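Local coordinates for protein xylosidase (Xanthomonas axonopodis pv. citri, PDB 6XN2) that probably hydrolyses xylan-derived oligosaccharides, as a family 43 glycoside hydrolase able to hold xylotriose in its substrate pocket, at residues A[180-185]-A[287-292]; A[175-180]-A[261-266]; A[197-202]-A[231-236]; A[280-285]-A[347-352]. All blocks are in the same frame, centred on the assembly; numbering follows the deposited sequence.

Interaction 1 (A[180-185]-A[287-292])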
loop_
_atom_site.group_PDB
_atom_site.type_symbol
_atom_site.label_atom_id
_atom_site.label_comp_id
_atom_site.label_asym_id
_atom_site.label_seq_id
_atom_site.Cartn_x
_atom_site.Cartn_y
_atom_site.Cartn_z
ATOM N N ALA A 180 -2.764 5.978 19.008
ATOM C CA ALA A 180 -1.519 6.254 18.353
ATOM C C ALA A 180 -1.596 6.015 16.863
ATOM O O ALA A 180 -2.481 5.368 16.406
ATOM C CB ALA A 180 -0.423 5.415 18.944
ATOM N N HIS A 181 -0.657 6.579 16.140
ATOM C CA HIS A 181 -0.542 6.386 14.723
ATOM C C HIS A 181 0.827 5.820 14.421
ATOM O O HIS A 181 1.789 6.263 14.950
ATOM C CB HIS A 181 -0.764 7.654 13.930
ATOM C CG HIS A 181 -2.189 8.067 13.789
ATOM N ND1 HIS A 181 -2.819 8.866 14.702
ATOM C CD2 HIS A 181 -3.080 7.865 12.804
ATOM C CE1 HIS A 181 -4.056 9.088 14.319
ATOM N NE2 HIS A 181 -4.237 8.497 13.165
ATOM N N TYR A 182 0.887 4.826 13.557
ATOM C CA TYR A 182 2.136 4.205 13.188
ATOM C C TYR A 182 2.351 4.260 11.700
ATOM O O TYR A 182 1.479 3.990 10.952
ATOM C CB TYR A 182 2.188 2.746 13.621
ATOM C CG TYR A 182 2.105 2.496 15.097
ATOM C CD1 TYR A 182 0.911 2.370 15.718
ATOM C CD2 TYR A 182 3.220 2.384 15.848
ATOM C CE1 TYR A 182 0.830 2.149 17.063
ATOM C CE2 TYR A 182 3.150 2.161 17.185
ATOM C CZ TYR A 182 1.954 2.057 17.795
ATOM O OH TYR A 182 1.885 1.820 19.130
ATOM N N LEU A 183 3.542 4.627 11.291
ATOM C CA LEU A 183 3.874 4.663 9.878
ATOM C C LEU A 183 4.648 3.411 9.487
ATOM O O LEU A 183 5.634 3.053 10.133
ATOM C CB LEU A 183 4.686 5.920 9.539
ATOM C CG LEU A 183 5.249 5.977 8.108
ATOM C CD1 LEU A 183 4.140 6.091 7.062
ATOM C CD2 LEU A 183 6.253 7.116 7.981
ATOM N N TYR A 184 4.169 2.734 8.448
ATOM C CA TYR A 184 4.863 1.591 7.868
ATOM C C TYR A 184 5.346 1.974 6.492
ATOM O O TYR A 184 4.632 2.658 5.766
ATOM C CB TYR A 184 3.943 0.373 7.774
ATOM C CG TYR A 184 3.437 -0.117 9.108
ATOM C CD1 TYR A 184 2.321 0.466 9.708
ATOM C CD2 TYR A 184 4.071 -1.171 9.767
ATOM C CE1 TYR A 184 1.848 0.012 10.935
ATOM C CE2 TYR A 184 3.602 -1.631 10.995
ATOM C CZ TYR A 184 2.494 -1.032 11.571
ATOM O OH TYR A 184 2.028 -1.480 12.786
ATOM N N PHE A 185 6.543 1.538 6.120
ATOM C CA PHE A 185 7.008 1.799 4.767
ATOM C C PHE A 185 8.051 0.803 4.275
ATOM O O PHE A 185 8.600 0.012 5.047
ATOM C CB PHE A 185 7.545 3.243 4.654
ATOM C CG PHE A 185 8.690 3.579 5.592
ATOM C CD1 PHE A 185 8.447 3.999 6.895
ATOM C CD2 PHE A 185 10.008 3.533 5.148
ATOM C CE1 PHE A 185 9.491 4.335 7.749
ATOM C CE2 PHE A 185 11.060 3.873 5.997
ATOM C CZ PHE A 185 10.802 4.271 7.298
ATOM N N SER A 287 1.270 -7.184 18.435
ATOM C CA SER A 287 1.871 -5.856 18.518
ATOM C C SER A 287 1.984 -5.189 17.148
ATOM O O SER A 287 2.266 -5.864 16.156
ATOM C CB SER A 287 3.261 -5.938 19.151
ATOM O OG SER A 287 3.951 -4.706 18.996
ATOM N N PRO A 288 1.790 -3.855 17.092
ATOM C CA PRO A 288 1.986 -3.125 15.833
ATOM C C PRO A 288 3.424 -3.228 15.332
ATOM O O PRO A 288 3.667 -3.078 14.132
ATOM C CB PRO A 288 1.641 -1.681 16.199
ATOM C CG PRO A 288 1.809 -1.609 17.678
ATOM C CD PRO A 288 1.424 -2.952 18.200
ATOM N N TYR A 289 4.348 -3.485 16.230
ATOM C CA TYR A 289 5.734 -3.630 15.879
ATOM C C TYR A 289 6.128 -5.033 15.459
ATOM O O TYR A 289 7.215 -5.251 15.026
ATOM C CB TYR A 289 6.602 -3.240 17.058
ATOM C CG TYR A 289 6.577 -1.789 17.408
ATOM C CD1 TYR A 289 7.342 -0.895 16.749
ATOM C CD2 TYR A 289 5.789 -1.331 18.415
ATOM C CE1 TYR A 289 7.322 0.425 17.072
ATOM C CE2 TYR A 289 5.762 -0.016 18.738
ATOM C CZ TYR A 289 6.535 0.857 18.071
ATOM O OH TYR A 289 6.500 2.180 18.399
ATOM N N GLY A 290 5.230 -5.976 15.576
ATOM C CA GLY A 290 5.552 -7.365 15.300
ATOM C C GLY A 290 6.305 -7.980 16.466
ATOM O O GLY A 290 6.258 -7.437 17.576
ATOM N N PRO A 291 7.006 -9.105 16.230
ATOM C CA PRO A 291 7.100 -9.804 14.938
ATOM C C PRO A 291 5.780 -10.419 14.484
ATOM O O PRO A 291 4.974 -10.847 15.317
ATOM C CB PRO A 291 8.147 -10.899 15.200
ATOM C CG PRO A 291 8.133 -11.102 16.659
ATOM C CD PRO A 291 7.832 -9.751 17.262
ATOM N N PHE A 292 5.573 -10.436 13.170
ATOM C CA PHE A 292 4.366 -10.974 12.557
ATOM C C PHE A 292 4.592 -12.385 12.043
ATOM O O PHE A 292 5.531 -12.628 11.287
ATOM C CB PHE A 292 3.907 -10.084 11.399
ATOM C CG PHE A 292 3.363 -8.755 11.831
ATOM C CD1 PHE A 292 4.212 -7.684 12.056
ATOM C CD2 PHE A 292 1.997 -8.574 12.011
ATOM C CE1 PHE A 292 3.705 -6.456 12.462
ATOM C CE2 PHE A 292 1.490 -7.357 12.415
ATOM C CZ PHE A 292 2.342 -6.297 12.640
#
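With CG anti to the carbonyl carbon in both, Y182 and Y184 (chi1 -62° each) leave the same side of strand 181-185 and reach P288 together, one with a ring face and the other with its hydroxyl. The pyrrolidine ring of P288 lies on the Y182 ring: CB of P288 stands 3.9 Å above the ring plane, over its centre, in a CH-pi contact. CG of P288 extends toward the phenolic end, 3.7 Å from CZ of Y182. Proline suits this place because its rigid, apolar ring offers a compact surface to an aromatic face, and its phi matches the second position of the type I turn S287-G290. Y184 is the polar partner. Its OH donates to the carbonyl O of P288 over 2.7 Å, tilted 26° from the carbonyl plane, so a buried backbone oxygen is satisfied. In the five-bladed beta-propeller of family 43, the contact joins neighbouring blades: the second strand of one meets the loop between the outer two strands, 280-285 and 292-299, of the next. Y289 turns its ring across that of Y182 in an offset T-shaped pair, with centroids 5.4 Å apart and planes at 87°, the Y182 edge toward the Y289 face. CE2 of Y182 comes 3.7 Å from CZ of Y289. The hydroxyl of Y289 is held by E231, while R234 makes a cation-pi contact with its ring. S287 shapes the loop as an ST turn, its OG accepting from the backbone N of Y289 at 3.0 Å.

Interaction 2 (A[175-180]-A[261-266])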
loop_
_atom_site.group_PDB
_atom_site.type_symbol
_atom_site.label_atom_id
_atom_site.label_comp_id
_atom_site.label_asym_id
_atom_site.label_seq_id
_atom_site.Cartn_x
_atom_site.Cartn_y
_atom_site.Cartn_z
ATOM N N ALA A 175 -4.053 3.931 12.132
ATOM C CA ALA A 175 -4.704 4.630 13.248
ATOM C C ALA A 175 -5.052 3.536 14.247
ATOM O O ALA A 175 -6.079 2.926 14.094
ATOM C CB ALA A 175 -5.925 5.359 12.776
ATOM N N ASP A 176 -4.220 3.352 15.269
ATOM C CA ASP A 176 -4.422 2.297 16.260
ATOM C C ASP A 176 -5.638 2.634 17.113
ATOM O O ASP A 176 -5.969 3.803 17.282
ATOM C CB ASP A 176 -3.171 2.129 17.128
ATOM C CG ASP A 176 -3.168 0.828 17.920
ATOM O OD1 ASP A 176 -4.143 0.564 18.664
ATOM O OD2 ASP A 176 -2.187 0.062 17.796
ATOM N N ASP A 177 -6.298 1.632 17.640
ATOM C CA ASP A 177 -7.457 1.816 18.483
ATOM C C ASP A 177 -7.125 2.567 19.748
ATOM O O ASP A 177 -7.981 3.177 20.307
ATOM C CB ASP A 177 -8.036 0.481 18.879
ATOM C CG ASP A 177 -8.883 -0.124 17.813
ATOM O OD1 ASP A 177 -9.355 0.596 16.948
ATOM O OD2 ASP A 177 -9.083 -1.332 17.852
ATOM N N ASP A 178 -5.875 2.507 20.143
ATOM C CA ASP A 178 -5.442 3.169 21.332
ATOM C C ASP A 178 -5.113 4.620 21.150
ATOM O O ASP A 178 -4.698 5.242 22.052
ATOM C CB ASP A 178 -4.303 2.422 21.984
ATOM C CG ASP A 178 -3.012 2.567 21.258
ATOM O OD1 ASP A 178 -2.918 3.313 20.311
ATOM O OD2 ASP A 178 -2.053 1.936 21.651
ATOM N N GLY A 179 -5.265 5.145 19.962
ATOM C CA GLY A 179 -4.983 6.534 19.739
ATOM C C GLY A 179 -3.701 6.894 19.054
ATOM O O GLY A 179 -3.558 7.969 18.572
ATOM N N ALA A 180 -2.764 5.978 19.008
ATOM C CA ALA A 180 -1.519 6.254 18.353
ATOM C C ALA A 180 -1.596 6.015 16.863
ATOM O O ALA A 180 -2.481 5.368 16.406
ATOM C CB ALA A 180 -0.423 5.415 18.944
ATOM N N VAL A 261 -1.471 -2.442 7.486
ATOM C CA VAL A 261 -1.808 -3.074 8.753
ATOM C C VAL A 261 -3.230 -2.713 9.150
ATOM O O VAL A 261 -3.629 -1.553 9.076
ATOM C CB VAL A 261 -0.828 -2.674 9.884
ATOM C CG1 VAL A 261 -1.238 -3.312 11.212
ATOM C CG2 VAL A 261 0.595 -3.099 9.530
ATOM N N HIS A 262 -4.006 -3.713 9.546
ATOM C CA HIS A 262 -5.314 -3.438 10.115
ATOM C C HIS A 262 -5.505 -4.241 11.404
ATOM O O HIS A 262 -4.838 -5.260 11.635
ATOM C CB HIS A 262 -6.435 -3.723 9.096
ATOM C CG HIS A 262 -6.739 -5.177 8.896
ATOM N ND1 HIS A 262 -6.107 -5.949 7.944
ATOM C CD2 HIS A 262 -7.635 -5.988 9.506
ATOM C CE1 HIS A 262 -6.590 -7.180 7.989
ATOM N NE2 HIS A 262 -7.515 -7.231 8.931
ATOM N N GLN A 263 -6.413 -3.775 12.238
ATOM C CA GLN A 263 -6.712 -4.423 13.476
ATOM C C GLN A 263 -8.026 -5.169 13.407
ATOM O O GLN A 263 -8.982 -4.675 12.921
ATOM C CB GLN A 263 -6.790 -3.411 14.615
ATOM C CG GLN A 263 -5.469 -2.895 15.099
ATOM C CD GLN A 263 -5.598 -1.972 16.279
ATOM O OE1 GLN A 263 -5.901 -0.847 16.135
ATOM N NE2 GLN A 263 -5.356 -2.483 17.447
ATOM N N HIS A 264 -8.033 -6.363 13.952
ATOM C CA HIS A 264 -9.205 -7.165 13.997
ATOM C C HIS A 264 -9.044 -8.206 15.055
ATOM O O HIS A 264 -8.008 -8.804 15.160
ATOM C CB HIS A 264 -9.426 -7.845 12.669
ATOM C CG HIS A 264 -10.520 -8.842 12.693
ATOM N ND1 HIS A 264 -11.837 -8.480 12.722
ATOM C CD2 HIS A 264 -10.493 -10.182 12.757
ATOM C CE1 HIS A 264 -12.579 -9.558 12.758
ATOM N NE2 HIS A 264 -11.788 -10.605 12.782
ATOM N N ALA A 265 -10.074 -8.385 15.864
ATOM C CA ALA A 265 -10.091 -9.382 16.895
ATOM C C ALA A 265 -8.896 -9.403 17.811
ATOM O O ALA A 265 -8.418 -10.444 18.159
ATOM C CB ALA A 265 -10.304 -10.748 16.289
ATOM N N GLY A 266 -8.429 -8.245 18.214
ATOM C CA GLY A 266 -7.326 -8.158 19.126
ATOM C C GLY A 266 -5.973 -8.499 18.586
ATOM O O GLY A 266 -5.081 -8.714 19.333
HETATM O O HOH W 1 -7.100 0.016 14.103
#
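OE1 of Q263 is gripped firmly by the backbone N of D177, 2.9 Å away; a water that also donates to the carbonyl O of A175 is a second donor, though its 2.5 Å to OE1 of Q263 is suspiciously short. The D177 N-H lies in the plane of the Q263 amide and points at a lone pair of OE1, with an N-H...O angle of 147°. Q263 gets there because its chain runs extended beyond CG (chi2 -176°), carrying the amide from strand 257-264 across to the loop. A long, neutral amide suits the place, since it can take a backbone N-H among three successive aspartates without adding another charge. The carboxylate of D177 slides past the amide in the opposite direction, its CG 3.5 Å from OE1 of Q263. The D176 side chain runs at about a right angle to that of Q263, their carboxylate and amide planes 61° apart; OD1 of D176 and OE1 of Q263, 3.4 Å apart, are both acceptors and do not bond. OD1 of D176 instead accepts from the backbone N of D178 at 3.0 Å, and OD2 takes a bond from Y268 OH. G179 has a positive phi that a side chain would strain. This first Asx turn lies within the type I turn D176-G179, and a second, from D178 OD1 to A180 N, leads into strand 181-185, completing a beta hairpin that meets the innermost strand of the next propeller blade.

Interaction 3 (A[197-202]-A[231-236])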
loop_
_atom_site.group_PDB
_atom_site.type_symbol
_atom_site.label_atom_id
_atom_site.label_comp_id
_atom_site.label_asym_id
_atom_site.label_seq_id
_atom_site.Cartn_x
_atom_site.Cartn_y
_atom_site.Cartn_z
ATOM N N ARG A 197 20.152 -0.078 5.998
ATOM C CA ARG A 197 20.255 -0.910 7.172
ATOM C C ARG A 197 20.229 0.057 8.334
ATOM O O ARG A 197 20.895 1.011 8.288
ATOM C CB ARG A 197 21.510 -1.734 7.217
ATOM C CG ARG A 197 21.690 -2.690 6.085
ATOM C CD ARG A 197 20.663 -3.757 6.071
ATOM N NE ARG A 197 21.004 -4.809 5.149
ATOM C CZ ARG A 197 20.747 -4.770 3.870
ATOM N NH1 ARG A 197 20.140 -3.745 3.360
ATOM N NH2 ARG A 197 21.109 -5.757 3.113
ATOM N N ASP A 198 19.430 -0.227 9.323
ATOM C CA ASP A 198 19.294 0.589 10.487
ATOM C C ASP A 198 19.062 2.046 10.146
ATOM O O ASP A 198 19.767 2.846 10.691
ATOM C CB ASP A 198 20.513 0.423 11.420
ATOM C CG ASP A 198 20.755 -1.024 11.842
ATOM O OD1 ASP A 198 19.824 -1.705 12.232
ATOM O OD2 ASP A 198 21.893 -1.477 11.783
ATOM N N ASN A 199 18.211 2.319 9.173
ATOM C CA ASN A 199 17.840 3.641 8.697
ATOM C C ASN A 199 18.896 4.433 8.021
ATOM O O ASN A 199 18.744 5.584 7.837
ATOM C CB ASN A 199 17.199 4.500 9.766
ATOM C CG ASN A 199 16.088 3.827 10.424
ATOM O OD1 ASN A 199 15.243 3.284 9.779
ATOM N ND2 ASN A 199 16.099 3.830 11.727
ATOM N N ALA A 200 19.965 3.798 7.640
ATOM C CA ALA A 200 21.046 4.506 6.965
ATOM C C ALA A 200 21.337 3.929 5.589
ATOM O O ALA A 200 21.432 2.707 5.415
ATOM C CB ALA A 200 22.299 4.485 7.820
ATOM N N TYR A 201 21.506 4.811 4.621
ATOM C CA TYR A 201 21.784 4.467 3.232
ATOM C C TYR A 201 23.238 4.115 2.919
ATOM O O TYR A 201 24.123 4.719 3.418
ATOM C CB TYR A 201 21.369 5.624 2.295
ATOM C CG TYR A 201 21.770 5.462 0.853
ATOM C CD1 TYR A 201 21.013 4.727 -0.008
ATOM C CD2 TYR A 201 22.996 5.879 0.413
ATOM C CE1 TYR A 201 21.407 4.509 -1.295
ATOM C CE2 TYR A 201 23.402 5.669 -0.875
ATOM C CZ TYR A 201 22.596 4.977 -1.722
ATOM O OH TYR A 201 22.969 4.744 -2.989
ATOM N N ALA A 202 23.433 3.078 2.135
ATOM C CA ALA A 202 24.756 2.807 1.595
ATOM C C ALA A 202 24.617 2.303 0.173
ATOM O O ALA A 202 23.765 1.459 -0.110
ATOM C CB ALA A 202 25.500 1.800 2.451
ATOM N N GLU A 231 10.029 8.500 16.616
ATOM C CA GLU A 231 11.181 7.687 16.886
ATOM C C GLU A 231 11.772 7.192 15.585
ATOM O O GLU A 231 11.102 7.153 14.613
ATOM C CB GLU A 231 10.726 6.471 17.659
ATOM C CG GLU A 231 9.933 5.509 16.791
ATOM C CD GLU A 231 9.161 4.487 17.543
ATOM O OE1 GLU A 231 9.535 4.196 18.651
ATOM O OE2 GLU A 231 8.210 3.951 17.015
ATOM N N PRO A 232 13.029 6.732 15.589
ATOM C CA PRO A 232 13.604 6.105 14.391
ATOM C C PRO A 232 12.831 4.834 14.037
ATOM O O PRO A 232 12.343 4.148 14.942
ATOM C CB PRO A 232 15.047 5.781 14.805
ATOM C CG PRO A 232 15.319 6.632 15.999
ATOM C CD PRO A 232 14.002 6.816 16.691
ATOM N N SER A 233 12.695 4.520 12.772
ATOM C CA SER A 233 11.946 3.357 12.395
ATOM C C SER A 233 12.668 2.084 12.759
ATOM O O SER A 233 13.850 2.050 12.831
ATOM C CB SER A 233 11.638 3.366 10.905
ATOM O OG SER A 233 12.642 2.754 10.186
ATOM N N ARG A 234 11.918 1.032 12.951
ATOM C CA ARG A 234 12.481 -0.252 13.269
ATOM C C ARG A 234 12.114 -1.225 12.194
ATOM O O ARG A 234 11.183 -1.023 11.483
ATOM C CB ARG A 234 11.933 -0.753 14.575
ATOM C CG ARG A 234 11.859 0.239 15.693
ATOM C CD ARG A 234 11.407 -0.432 16.960
ATOM N NE ARG A 234 10.877 0.497 17.941
ATOM C CZ ARG A 234 10.124 0.157 18.973
ATOM N NH1 ARG A 234 9.797 -1.093 19.181
ATOM N NH2 ARG A 234 9.694 1.071 19.803
ATOM N N GLU A 235 12.845 -2.308 12.092
ATOM C CA GLU A 235 12.483 -3.283 11.097
ATOM C C GLU A 235 11.359 -4.114 11.618
ATOM O O GLU A 235 11.327 -4.420 12.765
ATOM C CB GLU A 235 13.635 -4.201 10.743
ATOM C CG GLU A 235 13.334 -5.066 9.533
ATOM C CD GLU A 235 14.495 -5.835 9.023
ATOM O OE1 GLU A 235 15.326 -6.232 9.829
ATOM O OE2 GLU A 235 14.570 -6.052 7.833
ATOM N N VAL A 236 10.402 -4.410 10.758
ATOM C CA VAL A 236 9.305 -5.310 11.083
ATOM C C VAL A 236 9.688 -6.715 10.645
ATOM O O VAL A 236 9.993 -6.937 9.473
ATOM C CB VAL A 236 7.996 -4.917 10.379
ATOM C CG1 VAL A 236 6.902 -5.910 10.735
ATOM C CG2 VAL A 236 7.589 -3.489 10.738
#
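N199 lays its side-chain amide against S233 and uses both ends of it. OD1 of N199 accepts from OG of S233 at 2.7 Å, while ND2 of N199 donates to the carbonyl O of S233 at 3.1 Å. The second bond is nearly straight (164°) and lies in the planes of both the amide and the carbonyl, so the pair fixes the rotation of the amide group. Serine fits because its short hydroxyl stays beside its own backbone oxygen, letting one residue answer both halves of the asparagine. OD1 of N199 has a further donor in Y167 OH, and OG of S233 is also bonded to NE of R218. P232 closes one side, its CB 3.8 Å from ND2 of N199. Behind it, E231 and R234 form a salt bridge whose hydrogen bond, NH2 of R234 to OE1 of E231, is weak at 3.3 Å. Asparagine also suits its own backbone: D198 and N199 both have positive phi, a conformation asparagine tolerates well. They are the central pair of a type I' turn, the two-residue connection of a tight beta hairpin, here an excursion between strands 181-185 and 218-221 docked on the residues that lead into strand 234-239, the outermost strand of the same propeller blade.

Interaction 4 (A[280-285]-A[347-352])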
loop_
_atom_site.group_PDB
_atom_site.type_symbol
_atom_site.label_atom_id
_atom_site.label_comp_id
_atom_site.label_asym_id
_atom_site.label_seq_id
_atom_site.Cartn_x
_atom_site.Cartn_y
_atom_site.Cartn_z
ATOM N N ILE A 280 -0.636 -10.980 -2.509
ATOM C CA ILE A 280 -0.753 -10.199 -1.338
ATOM C C ILE A 280 -0.801 -11.265 -0.268
ATOM O O ILE A 280 -1.639 -12.095 -0.282
ATOM C CB ILE A 280 -2.005 -9.347 -1.223
ATOM C CG1 ILE A 280 -2.105 -8.376 -2.368
ATOM C CG2 ILE A 280 -1.929 -8.554 0.048
ATOM C CD1 ILE A 280 -0.969 -7.428 -2.462
ATOM N N CYS A 281 0.169 -11.263 0.614
ATOM C CA CYS A 281 0.221 -12.199 1.718
ATOM C C CYS A 281 -0.073 -11.496 3.028
ATOM O O CYS A 281 -0.073 -10.351 3.064
ATOM C CB CYS A 281 1.593 -12.809 1.804
ATOM S SG CYS A 281 1.925 -14.027 0.540
ATOM N N TYR A 282 -0.367 -12.202 4.087
ATOM C CA TYR A 282 -0.562 -11.543 5.363
ATOM C C TYR A 282 0.045 -12.346 6.500
ATOM O O TYR A 282 0.291 -13.552 6.384
ATOM C CB TYR A 282 -2.054 -11.262 5.624
ATOM C CG TYR A 282 -2.878 -12.460 6.045
ATOM C CD1 TYR A 282 -3.217 -13.450 5.128
ATOM C CD2 TYR A 282 -3.339 -12.587 7.348
ATOM C CE1 TYR A 282 -3.976 -14.543 5.506
ATOM C CE2 TYR A 282 -4.096 -13.676 7.736
ATOM C CZ TYR A 282 -4.416 -14.648 6.812
ATOM O OH TYR A 282 -5.166 -15.741 7.188
ATOM N N ALA A 283 0.316 -11.631 7.584
ATOM C CA ALA A 283 0.894 -12.185 8.798
ATOM C C ALA A 283 0.253 -11.492 9.993
ATOM O O ALA A 283 -0.281 -10.392 9.859
ATOM C CB ALA A 283 2.402 -11.998 8.813
ATOM N N THR A 284 0.308 -12.142 11.145
ATOM C CA THR A 284 -0.345 -11.554 12.333
ATOM C C THR A 284 0.593 -11.389 13.529
ATOM O O THR A 284 1.542 -12.093 13.606
ATOM C CB THR A 284 -1.584 -12.336 12.741
ATOM O OG1 THR A 284 -1.159 -13.674 12.916
ATOM C CG2 THR A 284 -2.667 -12.301 11.695
ATOM N N SER A 285 0.257 -10.447 14.403
ATOM C CA SER A 285 1.010 -10.159 15.640
ATOM C C SER A 285 0.085 -9.601 16.722
ATOM O O SER A 285 -1.021 -9.239 16.424
ATOM C CB SER A 285 2.094 -9.201 15.384
ATOM O OG SER A 285 2.861 -9.029 16.549
ATOM N N ASP A 347 -11.476 -18.245 13.174
ATOM C CA ASP A 347 -10.145 -18.481 13.721
ATOM C C ASP A 347 -9.176 -17.351 13.367
ATOM O O ASP A 347 -7.960 -17.480 13.534
ATOM C CB ASP A 347 -9.603 -19.825 13.229
ATOM C CG ASP A 347 -9.343 -19.846 11.732
ATOM O OD1 ASP A 347 -9.842 -18.953 11.017
ATOM O OD2 ASP A 347 -8.640 -20.768 11.268
ATOM N N GLY A 348 -9.691 -16.238 12.886
ATOM C CA GLY A 348 -8.893 -15.092 12.560
ATOM C C GLY A 348 -8.278 -15.089 11.197
ATOM O O GLY A 348 -7.835 -14.103 10.754
ATOM N N THR A 349 -8.257 -16.206 10.536
ATOM C CA THR A 349 -7.664 -16.297 9.219
ATOM C C THR A 349 -8.471 -15.615 8.128
ATOM O O THR A 349 -9.626 -15.399 8.267
ATOM C CB THR A 349 -7.396 -17.749 8.806
ATOM O OG1 THR A 349 -8.617 -18.467 8.683
ATOM C CG2 THR A 349 -6.556 -18.385 9.788
ATOM N N ILE A 350 -7.825 -15.305 7.022
ATOM C CA ILE A 350 -8.478 -14.647 5.918
ATOM C C ILE A 350 -8.342 -15.471 4.671
ATOM O O ILE A 350 -7.274 -15.750 4.243
ATOM C CB ILE A 350 -7.904 -13.263 5.653
ATOM C CG1 ILE A 350 -7.967 -12.411 6.894
ATOM C CG2 ILE A 350 -8.674 -12.582 4.569
ATOM C CD1 ILE A 350 -7.314 -11.078 6.756
ATOM N N ALA A 351 -9.461 -15.828 4.092
ATOM C CA ALA A 351 -9.486 -16.640 2.912
ATOM C C ALA A 351 -8.946 -15.953 1.692
ATOM O O ALA A 351 -9.133 -14.801 1.502
ATOM C CB ALA A 351 -10.901 -17.100 2.668
ATOM N N THR A 352 -8.277 -16.700 0.853
ATOM C CA THR A 352 -7.728 -16.148 -0.333
ATOM C C THR A 352 -8.789 -15.607 -1.277
ATOM O O THR A 352 -9.780 -16.223 -1.533
ATOM C CB THR A 352 -6.873 -17.181 -1.077
ATOM O OG1 THR A 352 -5.925 -17.732 -0.193
ATOM C CG2 THR A 352 -6.153 -16.586 -2.167
#
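The hydroxyl of Y282 serves as an acceptor here: the backbone N of I350 donates to it at 2.7 Å, with an N-H...O angle of 166°. A phenol is well suited to the task, carrying a polar atom on a long rigid ring from the middle of strand 280-285 to an irregular loop. The CB of Y282 points toward the loop, and chi1 76° sets CG between the backbone N and the carbonyl carbon, the crowded position, which fixes how the ring stands against I350. I350 supplies the apolar half of the contact, its side chain running obliquely to that of Y282. Its CB lies 3.9 Å from CZ of Y282, and CD1 stands over the same ring toward the rim, 4.2 Å above the plane. Strand 280-285 is the third of its propeller blade, hydrogen-bonded between 267-273 and 292-299, and the segment 347-352 belongs to the tail that follows strand 336-342, so the contact fastens this tail to the blade through a side chain of its third strand. At the edge of the Y282 ring the backbone of T349 approaches, its CA 3.3 Å from OH of Y282. D347 holds T349 in place with one oxygen: OD1 accepts from the backbone N of T349 at 3.2 Å, an Asx turn, and from OG1 of T349 at 2.7 Å on its syn side. G348 between them adopts a positive phi that a CB would oppose, and its carbonyl O bonds to Y269 OH.

How the interactions relate
Interactions 1 and 2 bridge the same two neighbouring blades; they share A180, their centres lie about 10 Å apart, and Y184 of the first packs on V261 of the second. Interaction 1 is buried and mainly aromatic, whereas interaction 2, nearer the solvent, relies on polar groups and a water. Interaction 3 stays within one blade and is partly exposed, resting on two hydrogen bonds of one amide rather than on ring packing; it touches interaction 1 where F185 packs on S233 and F292 on V236. Interaction 4, buried again, pins the chain's tail with a tyrosine, and meets interaction 1 where S285 OG contacts the loop at P291.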